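Local coordinates for protein leucine aminopeptidase A1, chloroplastic (PDB 5D8N) that removes N-terminal amino acids, preferably leucine, from peptides as a magnesium-dependent homohexameric aminopeptidase of the M17 family and also acts as a protein-folding chaperone, at residues A38-Q43 / L69-S74; N77-A82 / V97-P102; G169-N174 / G212-R217; T372-K377 / A395-C400; P505-S508 / N513-G516. The protein carries 1 engineered substitution. All coordinates share one frame; numbering follows the deposited sequence.

Along the chain the five contacts follow one another in series, each closing before the next opens. Interactions 1 and 2 lie in the N-terminal domain, their centres about 12 Å apart, and touch where helix 67-75 gives way to helix 79-86: Asp73 reaches Ser81 and Gly78. Interaction 4 packs the turn between strands 370-372 and 378-380 on helix 388-401, its centre about 62 Å from that of interaction 1 and across the chain's centre. Interaction 5, a hairpin with its centre about 10 Å from that of interaction 3, is linked to it through Arg217 NE and Thr515 O. Interactions 3 and 5 thus join the N-terminal domain, helix 197-221 and the catalytic-domain hairpin.

Interaction 1: A38-Q43 / L69-S74; sequences AVVQWQ and LQQLDS
Val40 carries CG1 anti to its carbonyl carbon (chi1 -62°), and Gln71 runs out extended with CG anti to the backbone N (chi1 -168°), which brings the valine methyls against the flank of the glutamine. The two side chains meet at about a right angle. CG1 of Val40 lies 3.7 Å from Gln71 CD and also touches the CG methylene, while CG2 of Val40 comes to 3.9 Å from Gln71 NE2, so the two methyls cover different parts of the amide end. No hydrogen bond crosses between the segments; the polar amide meets only methyl groups here. From the next residue, Leu72 brings CD2 to within 3.9 Å of Val40 CG1, an apolar contact that puts the valine between a buried leucine and an exposed glutamine.

Val40 sits in a short 3-10 turn, closed by Gln41 N to Ala38 O (3.0 Å), in the loop joining strands 31-35 and 46-52. Leu72 continues inward from helix 67-75 onto Ile49 of strand 46-52, and Val40 also touches Leu68 one turn earlier, so the loop packs on the helix beside the N-terminal domain's mixed sheet.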
# COMPACT_ATOMS: atom_id res chain seq x y z
N ALA A 38 26.98 -0.53 58.88
CA ALA A 38 27.51 0.68 58.27
C ALA A 38 27.92 0.37 56.84
O ALA A 38 28.59 -0.63 56.57
CB ALA A 38 28.69 1.20 59.08
N VAL A 39 27.65 1.31 55.95
CA VAL A 39 27.93 1.08 54.55
C VAL A 39 29.41 0.88 54.28
O VAL A 39 29.79 -0.07 53.58
CB VAL A 39 27.39 2.22 53.67
CG1 VAL A 39 27.79 1.98 52.23
CG2 VAL A 39 25.87 2.29 53.78
N VAL A 40 30.26 1.66 54.94
CA VAL A 40 31.71 1.54 54.74
C VAL A 40 32.28 0.25 55.30
O VAL A 40 33.38 -0.15 54.91
CB VAL A 40 32.52 2.71 55.32
CG1 VAL A 40 32.12 4.01 54.64
CG2 VAL A 40 32.31 2.83 56.82
N GLN A 41 31.51 -0.42 56.15
CA GLN A 41 31.98 -1.67 56.73
C GLN A 41 31.38 -2.89 56.07
O GLN A 41 31.77 -4.00 56.40
CB GLN A 41 31.75 -1.70 58.24
CG GLN A 41 32.74 -0.80 58.98
CD GLN A 41 32.23 -0.31 60.33
OE1 GLN A 41 32.07 0.89 60.57
NE2 GLN A 41 32.03 -1.25 61.24
N TRP A 42 30.48 -2.71 55.10
CA TRP A 42 29.80 -3.85 54.49
C TRP A 42 30.77 -4.57 53.56
O TRP A 42 31.57 -3.94 52.89
CB TRP A 42 28.55 -3.41 53.72
CG TRP A 42 27.80 -4.54 53.09
CD1 TRP A 42 26.89 -5.38 53.69
CD2 TRP A 42 28.03 -5.07 51.79
NE1 TRP A 42 26.53 -6.38 52.81
CE2 TRP A 42 27.19 -6.18 51.62
CE3 TRP A 42 28.80 -4.65 50.70
CZ2 TRP A 42 27.13 -6.89 50.44
CZ3 TRP A 42 28.80 -5.39 49.56
CH2 TRP A 42 27.96 -6.50 49.43
N GLN A 43 30.73 -5.90 53.58
CA GLN A 43 31.62 -6.73 52.77
C GLN A 43 30.83 -7.75 51.93
O GLN A 43 29.87 -8.38 52.38
CB GLN A 43 32.70 -7.40 53.64
CG GLN A 43 34.08 -6.72 53.64
CD GLN A 43 34.84 -6.77 52.32
OE1 GLN A 43 34.62 -7.65 51.47
NE2 GLN A 43 35.78 -5.84 52.15
N LEU A 69 30.21 9.18 50.45
CA LEU A 69 31.11 9.14 49.30
C LEU A 69 32.52 9.62 49.64
O LEU A 69 33.51 9.03 49.21
CB LEU A 69 30.53 9.93 48.13
CG LEU A 69 29.22 9.37 47.57
CD1 LEU A 69 28.70 10.29 46.47
CD2 LEU A 69 29.45 7.97 47.03
N GLN A 70 32.61 10.66 50.45
CA GLN A 70 33.92 11.14 50.90
C GLN A 70 34.71 10.04 51.63
O GLN A 70 35.91 9.86 51.41
CB GLN A 70 33.76 12.37 51.81
CG GLN A 70 35.08 13.05 52.16
CD GLN A 70 35.56 12.69 53.54
OE1 GLN A 70 34.76 12.64 54.48
NE2 GLN A 70 36.86 12.41 53.68
N GLN A 71 34.03 9.29 52.49
CA GLN A 71 34.70 8.24 53.23
C GLN A 71 35.11 7.05 52.35
O GLN A 71 36.19 6.49 52.50
CB GLN A 71 33.78 7.74 54.35
CG GLN A 71 34.51 6.86 55.35
CD GLN A 71 33.74 6.68 56.65
OE1 GLN A 71 32.58 7.10 56.77
NE2 GLN A 71 34.36 6.00 57.61
N LEU A 72 34.22 6.61 51.48
CA LEU A 72 34.58 5.54 50.56
C LEU A 72 35.76 5.92 49.67
O LEU A 72 36.72 5.16 49.51
CB LEU A 72 33.38 5.18 49.69
CG LEU A 72 32.23 4.51 50.45
CD1 LEU A 72 30.99 4.43 49.58
CD2 LEU A 72 32.65 3.11 50.90
N ASP A 73 35.74 7.15 49.18
CA ASP A 73 36.83 7.63 48.36
C ASP A 73 38.15 7.68 49.13
O ASP A 73 39.17 7.22 48.63
CB ASP A 73 36.50 9.02 47.85
CG ASP A 73 37.40 9.43 46.71
OD1 ASP A 73 37.70 8.54 45.88
OD2 ASP A 73 37.69 10.65 46.59
N SER A 74 38.09 8.17 50.37
CA SER A 74 39.27 8.18 51.24
C SER A 74 39.87 6.80 51.36
O SER A 74 41.08 6.62 51.28
CB SER A 74 38.90 8.64 52.66
OG SER A 74 38.98 10.04 52.77

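Interaction 2: N77-A82 / V97-P102; sequences NGLLSA and VNLRFP
Leu99 meets Leu79 and Leu80 where helix 79-86 packs on strand 96-101, an edge strand of the mixed sheet in the macro-type N-terminal domain. The contact is apolar and buried, and no hydrogen bond spans it. Leu99 forks between its two neighbours: CD1 goes to Leu79 CD2 at 4.2 Å, and CD2 goes to Leu80 CD1 at 4.0 Å. Leu99 holds CG anti to its backbone N (chi1 -173°), which extends the fork toward the helix, and the strand side chain runs at a slant to both helix side chains. Leu80 is further backed by Leu108 of the adjoining strand 104-112.

Backbone bonds set up the helix start. Asn77, with positive phi, is the C-prime residue of a Schellman motif that ends the preceding helix, with Gly78 N bonded to Asp73 O; Gly78 is then the N-cap of the next helix and its carbonyl O takes Ala82 N at 3.0 Å. At the phi of 85° found for Gly78, a CB would collide with the carbonyl O of Asn77, which makes glycine the natural residue there.

The one charged side chain of the strand segment, Arg100, points away from the helix and forms a salt bridge with Glu86 of the second subunit, whose own Arg100 packs on Leu79 and Leu99. Back in the leucine cluster, Leu99 CD2 also lies 4.0 Å from the backbone CA of Leu80.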
# COMPACT_ATOMS: atom_id res chain seq x y z
N ASN A 77 41.73 5.89 48.45
CA ASN A 77 42.76 6.87 48.12
C ASN A 77 42.44 7.74 46.93
O ASN A 77 43.34 8.06 46.16
CB ASN A 77 44.12 6.19 47.90
CG ASN A 77 44.70 5.65 49.19
OD1 ASN A 77 45.05 6.42 50.09
ND2 ASN A 77 44.74 4.32 49.33
N GLY A 78 41.18 8.14 46.78
CA GLY A 78 40.79 9.07 45.72
C GLY A 78 40.48 8.42 44.38
O GLY A 78 40.11 9.08 43.42
N LEU A 79 40.52 7.09 44.35
CA LEU A 79 40.21 6.36 43.12
C LEU A 79 38.77 6.51 42.65
O LEU A 79 38.51 6.66 41.46
CB LEU A 79 40.56 4.88 43.30
CG LEU A 79 40.75 4.07 42.02
CD1 LEU A 79 41.95 4.55 41.22
CD2 LEU A 79 40.91 2.60 42.36
N LEU A 80 37.83 6.67 43.57
CA LEU A 80 36.43 6.78 43.20
C LEU A 80 36.07 8.16 42.65
O LEU A 80 35.30 8.29 41.70
CB LEU A 80 35.57 6.45 44.44
CG LEU A 80 34.05 6.44 44.28
CD1 LEU A 80 33.65 5.35 43.30
CD2 LEU A 80 33.36 6.24 45.62
N SER A 81 36.63 9.21 43.25
CA SER A 81 36.43 10.58 42.74
C SER A 81 37.14 10.80 41.40
O SER A 81 36.64 11.47 40.51
CB SER A 81 36.87 11.64 43.77
OG SER A 81 38.23 11.47 44.19
N ALA A 82 38.31 10.19 41.25
CA ALA A 82 39.06 10.32 40.02
C ALA A 82 38.35 9.61 38.86
O ALA A 82 38.12 10.17 37.80
CB ALA A 82 40.47 9.77 40.23
N VAL A 97 28.82 4.70 37.37
CA VAL A 97 30.25 4.38 37.39
C VAL A 97 30.41 3.04 38.10
O VAL A 97 29.70 2.80 39.08
CB VAL A 97 31.05 5.41 38.21
CG1 VAL A 97 32.46 4.91 38.47
CG2 VAL A 97 31.12 6.73 37.46
N ASN A 98 31.30 2.20 37.59
CA ASN A 98 31.54 0.86 38.12
C ASN A 98 33.03 0.74 38.41
O ASN A 98 33.86 0.87 37.49
CB ASN A 98 31.10 -0.23 37.12
CG ASN A 98 31.06 -1.63 37.74
OD1 ASN A 98 32.08 -2.18 38.16
ND2 ASN A 98 29.87 -2.23 37.75
N LEU A 99 33.38 0.55 39.67
CA LEU A 99 34.77 0.45 40.08
C LEU A 99 35.07 -0.83 40.85
O LEU A 99 34.53 -1.07 41.92
CB LEU A 99 35.11 1.67 40.91
CG LEU A 99 36.58 1.80 41.28
CD1 LEU A 99 37.46 2.08 40.07
CD2 LEU A 99 36.72 2.90 42.32
N ARG A 100 35.94 -1.65 40.27
CA ARG A 100 36.44 -2.89 40.88
C ARG A 100 37.80 -2.67 41.51
O ARG A 100 38.68 -2.07 40.89
CB ARG A 100 36.58 -3.98 39.82
CG ARG A 100 37.13 -5.29 40.37
CD ARG A 100 36.17 -5.93 41.36
NE ARG A 100 36.43 -7.35 41.59
CZ ARG A 100 37.23 -7.82 42.53
NH1 ARG A 100 37.96 -7.02 43.31
NH2 ARG A 100 37.42 -9.13 42.61
N PHE A 101 37.93 -3.00 42.78
CA PHE A 101 39.12 -2.65 43.57
C PHE A 101 39.43 -3.83 44.50
O PHE A 101 38.67 -4.80 44.51
CB PHE A 101 38.92 -1.34 44.35
CG PHE A 101 37.75 -1.35 45.27
CD1 PHE A 101 37.82 -2.00 46.50
CD2 PHE A 101 36.51 -0.89 44.84
CE1 PHE A 101 36.69 -2.15 47.28
CE2 PHE A 101 35.39 -1.01 45.64
CZ PHE A 101 35.48 -1.62 46.87
N PRO A 102 40.58 -3.81 45.18
CA PRO A 102 40.92 -5.05 45.89
C PRO A 102 40.03 -5.21 47.11
O PRO A 102 39.91 -4.29 47.91
CB PRO A 102 42.38 -4.85 46.35
CG PRO A 102 42.78 -3.48 45.90
CD PRO A 102 41.74 -2.93 44.96

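Interaction 3: G169-N174 / G212-R217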
# COMPACT_ATOMS: atom_id res chain seq x y z
N GLY A 169 14.66 -6.76 38.10
CA GLY A 169 15.80 -6.55 37.24
C GLY A 169 16.64 -7.79 37.07
O GLY A 169 17.29 -7.93 36.04
N SER A 170 16.57 -8.72 38.02
CA SER A 170 17.33 -9.97 37.95
C SER A 170 16.61 -11.07 37.20
O SER A 170 17.21 -12.10 36.92
CB SER A 170 17.61 -10.51 39.36
OG SER A 170 18.42 -9.57 40.04
N PHE A 171 15.33 -10.87 36.90
CA PHE A 171 14.56 -11.92 36.22
C PHE A 171 15.07 -12.09 34.80
O PHE A 171 15.22 -11.11 34.07
CB PHE A 171 13.09 -11.55 36.20
CG PHE A 171 12.26 -12.43 35.30
CD1 PHE A 171 12.03 -13.75 35.63
CD2 PHE A 171 11.76 -11.93 34.12
CE1 PHE A 171 11.19 -14.54 34.85
CE2 PHE A 171 10.97 -12.72 33.31
CZ PHE A 171 10.65 -14.02 33.71
N GLU A 172 15.31 -13.33 34.39
CA GLU A 172 15.68 -13.64 33.01
C GLU A 172 14.93 -14.90 32.60
O GLU A 172 14.93 -15.89 33.33
CB GLU A 172 17.20 -13.85 32.85
CG GLU A 172 17.74 -13.53 31.46
CD GLU A 172 19.19 -13.96 31.23
OE1 GLU A 172 19.65 -14.99 31.77
OE2 GLU A 172 19.87 -13.30 30.41
N ASP A 173 14.15 -14.81 31.53
CA ASP A 173 13.31 -15.90 31.11
C ASP A 173 14.07 -16.72 30.08
O ASP A 173 14.12 -16.36 28.90
CB ASP A 173 11.98 -15.36 30.57
CG ASP A 173 10.91 -16.44 30.45
OD1 ASP A 173 11.28 -17.64 30.53
OD2 ASP A 173 9.72 -16.13 30.18
N ASN A 174 14.55 -17.88 30.49
CA ASN A 174 15.33 -18.76 29.63
C ASN A 174 14.67 -20.08 29.29
O ASN A 174 15.33 -21.04 28.91
CB ASN A 174 16.68 -19.06 30.29
CG ASN A 174 17.55 -17.84 30.38
OD1 ASN A 174 17.68 -17.08 29.43
ND2 ASN A 174 18.07 -17.59 31.56
N GLY A 212 3.97 -11.96 41.53
CA GLY A 212 2.89 -11.73 40.59
C GLY A 212 3.33 -11.09 39.28
O GLY A 212 2.90 -11.50 38.22
N VAL A 213 4.20 -10.09 39.34
CA VAL A 213 4.70 -9.45 38.14
C VAL A 213 5.45 -10.46 37.25
O VAL A 213 5.26 -10.52 36.04
CB VAL A 213 5.63 -8.29 38.49
CG1 VAL A 213 6.29 -7.73 37.25
CG2 VAL A 213 4.84 -7.17 39.18
N ILE A 214 6.27 -11.28 37.89
CA ILE A 214 7.06 -12.29 37.19
C ILE A 214 6.21 -13.39 36.56
O ILE A 214 6.42 -13.73 35.40
CB ILE A 214 8.13 -12.88 38.12
CG1 ILE A 214 9.24 -11.84 38.27
CG2 ILE A 214 8.70 -14.18 37.54
CD1 ILE A 214 10.22 -12.16 39.38
N LEU A 215 5.16 -13.81 37.24
CA LEU A 215 4.19 -14.70 36.63
C LEU A 215 3.57 -14.05 35.38
O LEU A 215 3.42 -14.71 34.35
CB LEU A 215 3.08 -15.08 37.63
CG LEU A 215 1.91 -15.87 37.06
CD1 LEU A 215 2.40 -17.20 36.49
CD2 LEU A 215 0.85 -16.12 38.11
N GLY A 216 3.17 -12.79 35.49
CA GLY A 216 2.65 -12.08 34.34
C GLY A 216 3.62 -12.04 33.15
O GLY A 216 3.23 -12.31 32.03
N ARG A 217 4.88 -11.72 33.40
CA ARG A 217 5.90 -11.74 32.34
C ARG A 217 6.00 -13.12 31.71
O ARG A 217 6.01 -13.24 30.47
CB ARG A 217 7.28 -11.40 32.92
CG ARG A 217 7.36 -9.96 33.39
CD ARG A 217 8.78 -9.57 33.74
NE ARG A 217 8.82 -8.18 34.17
CZ ARG A 217 9.93 -7.56 34.56
NH1 ARG A 217 11.08 -8.23 34.53
NH2 ARG A 217 9.86 -6.36 35.13
O HOH W 1 14.38 -8.52 34.07
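Phe171 lies across Ile214 and Arg217, one helical turn apart on helix 197-221, and both come from the same side of the ring plane. In the apolar part, Ile214 CG2 approaches Phe171 CE1 to 3.7 Å and lies obliquely to the ring. The phenylalanine has CG anti to its backbone N (chi1 169°), which swings the ring toward the helix. Next to the isoleucine, but at CD2 and CE2, run the methylenes of Arg217: CD is 3.8 Å from Phe171 CD2, and CB is 3.9 Å from Phe171 CE2. The arginine chain is extended from CG to NE and runs antiparallel to the phenylalanine side chain.

At the charged end, Phe171 CD2 sits at the edge of the guanidinium, near its plane, and ring and guanidinium planes are turned 63° from each other, so the groups do not stack. The contact joins the loop leaving helix 152-170 to the long helix 197-221 that leads into the catalytic domain, the two-domain layout of M17 aminopeptidases.

Polar contacts lie at the ends of these side chains. A water donates to Phe171 O at 2.7 Å and makes a weak bond to Arg217 NH1. The stronger hold on the arginine is from NE to Thr515 O, with a weak bond from NH1 to Leu168 O. Asp173, whose backbone N lies over the ring face turned away from Ile214 and Arg217, pairs with Arg175 and accepts from Asn221 ND2. Within the loop, Asn174 ND2 gives a nearly straight bond to Glu172 OE1 (3.0 Å).

Interaction 4: T372-K377 / A395-C400; sequences TASNGK and ALIYAC
A type I beta turn from Ala373 to Gly376 presents its residues to one turn of helix 388-401, with the CA atoms of Asn375 and Ile397 6.9 Å apart and Gly376 N bonded back to Ala373 O. Ile397 is the one helix residue that fills the contact, and its CD1 methyl sits against the turn. CG1 stands anti to the carbonyl carbon (chi1 -71°), which carries CD1 out to Asn375, where it sits over the flat face of the amide, 3.6 Å from Asn375 CG; the two side chains cross at about a right angle. Ser374 OG comes to 3.3 Å from the same CD1 and also nears CG2, so the hydroxyl rests alongside both methyls of the isoleucine. Ala373 CB adds a looser apolar touch to CD1.

The polar ends are used within the loop and beyond it. Asn375 OD1 accepts from Lys377 N at 3.1 Å, the donor standing above the carbonyl plane, and so forms an Asx turn that overlaps the end of the beta turn. This connection links the short strands 370-372 and 378-380 in the catalytic domain, and the turn between them packs on Ile397 of a helix whose other side lies on the central sheet. With an alanine at Asn375 the amide is gone, and Lys377 N would probably lose its side-chain acceptor while Ile397 CD1 lost the flat group it lies against.

Ser374 OG is hydrogen-bonded to Asp394, just ahead of the helix segment. Asn375 ND2 has a weak bond to Gln489 O, to which Lys377 NZ also binds, and Phe490 packs on both Ala373 and Asn375.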
# COMPACT_ATOMS: atom_id res chain seq x y z
N THR A 372 -24.48 -12.73 19.24
CA THR A 372 -25.32 -12.23 20.31
C THR A 372 -24.65 -12.44 21.66
O THR A 372 -24.40 -13.57 22.10
CB THR A 372 -26.68 -12.95 20.24
OG1 THR A 372 -27.21 -12.77 18.91
CG2 THR A 372 -27.70 -12.43 21.26
N ALA A 373 -24.38 -11.33 22.35
CA ALA A 373 -23.76 -11.42 23.68
C ALA A 373 -24.76 -11.90 24.73
O ALA A 373 -25.96 -12.01 24.46
CB ALA A 373 -23.20 -10.07 24.09
N SER A 374 -24.26 -12.25 25.91
CA SER A 374 -25.08 -12.87 26.94
C SER A 374 -26.05 -11.90 27.60
O SER A 374 -26.91 -12.32 28.37
CB SER A 374 -24.20 -13.53 28.02
OG SER A 374 -23.17 -12.67 28.48
N ASN A 375 -25.99 -10.62 27.26
CA ASN A 375 -27.05 -9.68 27.63
C ASN A 375 -28.06 -9.44 26.51
O ASN A 375 -28.91 -8.56 26.61
CB ASN A 375 -26.48 -8.33 28.07
CG ASN A 375 -25.80 -7.59 26.94
OD1 ASN A 375 -25.66 -8.09 25.84
ND2 ASN A 375 -25.35 -6.37 27.24
N GLY A 376 -28.00 -10.25 25.46
CA GLY A 376 -28.97 -10.17 24.37
C GLY A 376 -28.61 -9.22 23.25
O GLY A 376 -29.36 -9.13 22.26
N LYS A 377 -27.61 -8.36 23.44
CA LYS A 377 -27.29 -7.37 22.41
C LYS A 377 -26.59 -8.03 21.25
O LYS A 377 -25.78 -8.94 21.45
CB LYS A 377 -26.44 -6.21 22.94
CG LYS A 377 -27.16 -5.42 24.01
CD LYS A 377 -26.38 -4.21 24.47
CE LYS A 377 -27.12 -3.51 25.59
NZ LYS A 377 -26.37 -2.34 26.08
N ALA A 395 -17.32 -11.50 29.26
CA ALA A 395 -16.63 -11.49 30.56
C ALA A 395 -17.14 -10.38 31.48
O ALA A 395 -17.26 -10.56 32.67
CB ALA A 395 -15.14 -11.33 30.37
N LEU A 396 -17.45 -9.23 30.90
CA LEU A 396 -17.93 -8.12 31.68
C LEU A 396 -19.35 -8.37 32.20
O LEU A 396 -19.68 -8.01 33.32
CB LEU A 396 -17.83 -6.83 30.86
CG LEU A 396 -16.44 -6.26 30.66
CD1 LEU A 396 -16.46 -5.15 29.60
CD2 LEU A 396 -15.85 -5.66 31.92
N ILE A 397 -20.18 -8.96 31.36
CA ILE A 397 -21.54 -9.32 31.77
C ILE A 397 -21.42 -10.31 32.92
O ILE A 397 -22.09 -10.15 33.93
CB ILE A 397 -22.32 -9.95 30.61
CG1 ILE A 397 -22.64 -8.87 29.57
CG2 ILE A 397 -23.62 -10.57 31.09
CD1 ILE A 397 -22.93 -9.40 28.17
N TYR A 398 -20.52 -11.29 32.80
CA TYR A 398 -20.33 -12.27 33.86
C TYR A 398 -19.87 -11.60 35.15
O TYR A 398 -20.37 -11.89 36.24
CB TYR A 398 -19.27 -13.28 33.43
CG TYR A 398 -19.07 -14.42 34.40
CD1 TYR A 398 -18.15 -14.34 35.41
CD2 TYR A 398 -19.83 -15.57 34.31
CE1 TYR A 398 -17.98 -15.37 36.31
CE2 TYR A 398 -19.63 -16.65 35.17
CZ TYR A 398 -18.72 -16.52 36.19
OH TYR A 398 -18.47 -17.60 37.01
N ALA A 399 -18.93 -10.67 35.03
CA ALA A 399 -18.47 -9.95 36.21
C ALA A 399 -19.64 -9.23 36.88
O ALA A 399 -19.76 -9.23 38.12
CB ALA A 399 -17.36 -8.96 35.85
N CYS A 400 -20.43 -8.51 36.10
CA CYS A 400 -21.57 -7.81 36.68
C CYS A 400 -22.53 -8.78 37.37
O CYS A 400 -23.10 -8.46 38.39
CB CYS A 400 -22.31 -6.97 35.64
SG CYS A 400 -21.35 -5.58 35.00

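Interaction 5: P505-S508 / N513-G516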
# COMPACT_ATOMS: atom_id res chain seq x y z
N PRO A 505 2.21 -0.76 27.14
CA PRO A 505 3.24 -1.02 28.14
C PRO A 505 3.41 -2.47 28.61
O PRO A 505 4.36 -2.74 29.36
CB PRO A 505 2.86 -0.12 29.31
CG PRO A 505 1.45 0.29 29.08
CD PRO A 505 1.20 0.21 27.61
N VAL A 506 2.58 -3.38 28.11
CA VAL A 506 2.73 -4.78 28.48
C VAL A 506 3.97 -5.43 27.87
O VAL A 506 4.31 -6.53 28.22
CB VAL A 506 1.49 -5.64 28.16
CG1 VAL A 506 0.27 -5.16 28.93
CG2 VAL A 506 1.20 -5.61 26.68
N TRP A 507 4.53 -4.81 26.85
CA TRP A 507 5.64 -5.39 26.14
C TRP A 507 6.70 -4.34 25.98
O TRP A 507 6.39 -3.24 25.55
CB TRP A 507 5.22 -5.91 24.76
CG TRP A 507 6.32 -6.54 24.01
CD1 TRP A 507 7.08 -5.99 22.99
CD2 TRP A 507 6.83 -7.84 24.25
NE1 TRP A 507 8.09 -6.87 22.66
CE2 TRP A 507 7.96 -8.00 23.42
CE3 TRP A 507 6.39 -8.92 25.01
CZ2 TRP A 507 8.66 -9.18 23.37
CZ3 TRP A 507 7.10 -10.10 24.97
CH2 TRP A 507 8.24 -10.21 24.19
N SER A 508 7.95 -4.70 26.26
CA SER A 508 9.08 -3.79 26.08
C SER A 508 9.92 -4.13 24.87
O SER A 508 10.52 -5.20 24.84
CB SER A 508 10.03 -3.88 27.27
OG SER A 508 11.24 -3.23 26.91
N ASN A 513 10.88 -8.25 25.70
CA ASN A 513 10.32 -9.11 26.73
C ASN A 513 9.03 -8.46 27.22
O ASN A 513 8.92 -7.24 27.19
CB ASN A 513 11.31 -9.31 27.89
CG ASN A 513 11.55 -10.78 28.23
OD1 ASN A 513 11.51 -11.19 29.41
ND2 ASN A 513 11.82 -11.59 27.22
N ALA A 514 8.21 -9.27 27.86
CA ALA A 514 7.04 -8.81 28.58
C ALA A 514 7.42 -8.05 29.85
O ALA A 514 8.47 -8.31 30.45
CB ALA A 514 6.16 -10.00 28.92
N THR A 515 6.52 -7.20 30.33
CA THR A 515 6.80 -6.40 31.51
C THR A 515 6.05 -6.86 32.74
O THR A 515 6.45 -6.54 33.86
CB THR A 515 6.44 -4.90 31.29
OG1 THR A 515 5.08 -4.81 30.93
CG2 THR A 515 7.29 -4.29 30.16
N GLY A 516 4.87 -7.45 32.55
CA GLY A 516 3.95 -7.70 33.64
C GLY A 516 3.30 -6.42 34.13
O GLY A 516 2.82 -6.35 35.27
O HOH W 2 3.25 -8.14 30.30
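Trp507 holds CG anti to the backbone N (chi1 -179°), which lays the indole across the backbone of the partner strand. One face of the ring covers Asn513: its carbonyl C is 3.3 Å above the plane, offset toward the rim, and its N is near Trp507 CZ2. The six-membered ring also reaches Ala514, whose CB is 4.1 Å from Trp507 CE3. Replacing Trp507 by a serine is likely to uncover the Asn513-Ala514 peptide and open a gap next to Ala514 CB.

On the face that carries Ser508 and Asn513, Ser508 CB lies 4.0 Å from Thr515 CG2. The threonine turns OG1 between its backbone N and carbonyl carbon (chi1 57°), so that OG1 donates to Pro505 O at 2.7 Å, in the carbonyl plane and on a lone pair. The same hydroxyl also accepts from Tyr517 N.

Backbone bonds run beside these side chains. Ser508 and Asn513 form the hydrogen-bonded pair, N to O both ways (2.9 Å from Ser508 N to Asn513 O). Thr515 N bonds to Val506 O, and a water links Val506 O to Gly516 N. Asn221 binds both Ala514 N and the Asn513 side chain.

Trp507 and Ala514 form the non-hydrogen-bonded pair of a short antiparallel beta hairpin in the catalytic domain, where the Val506 side chain is about 8 Å from that of Asp325, a magnesium ligand.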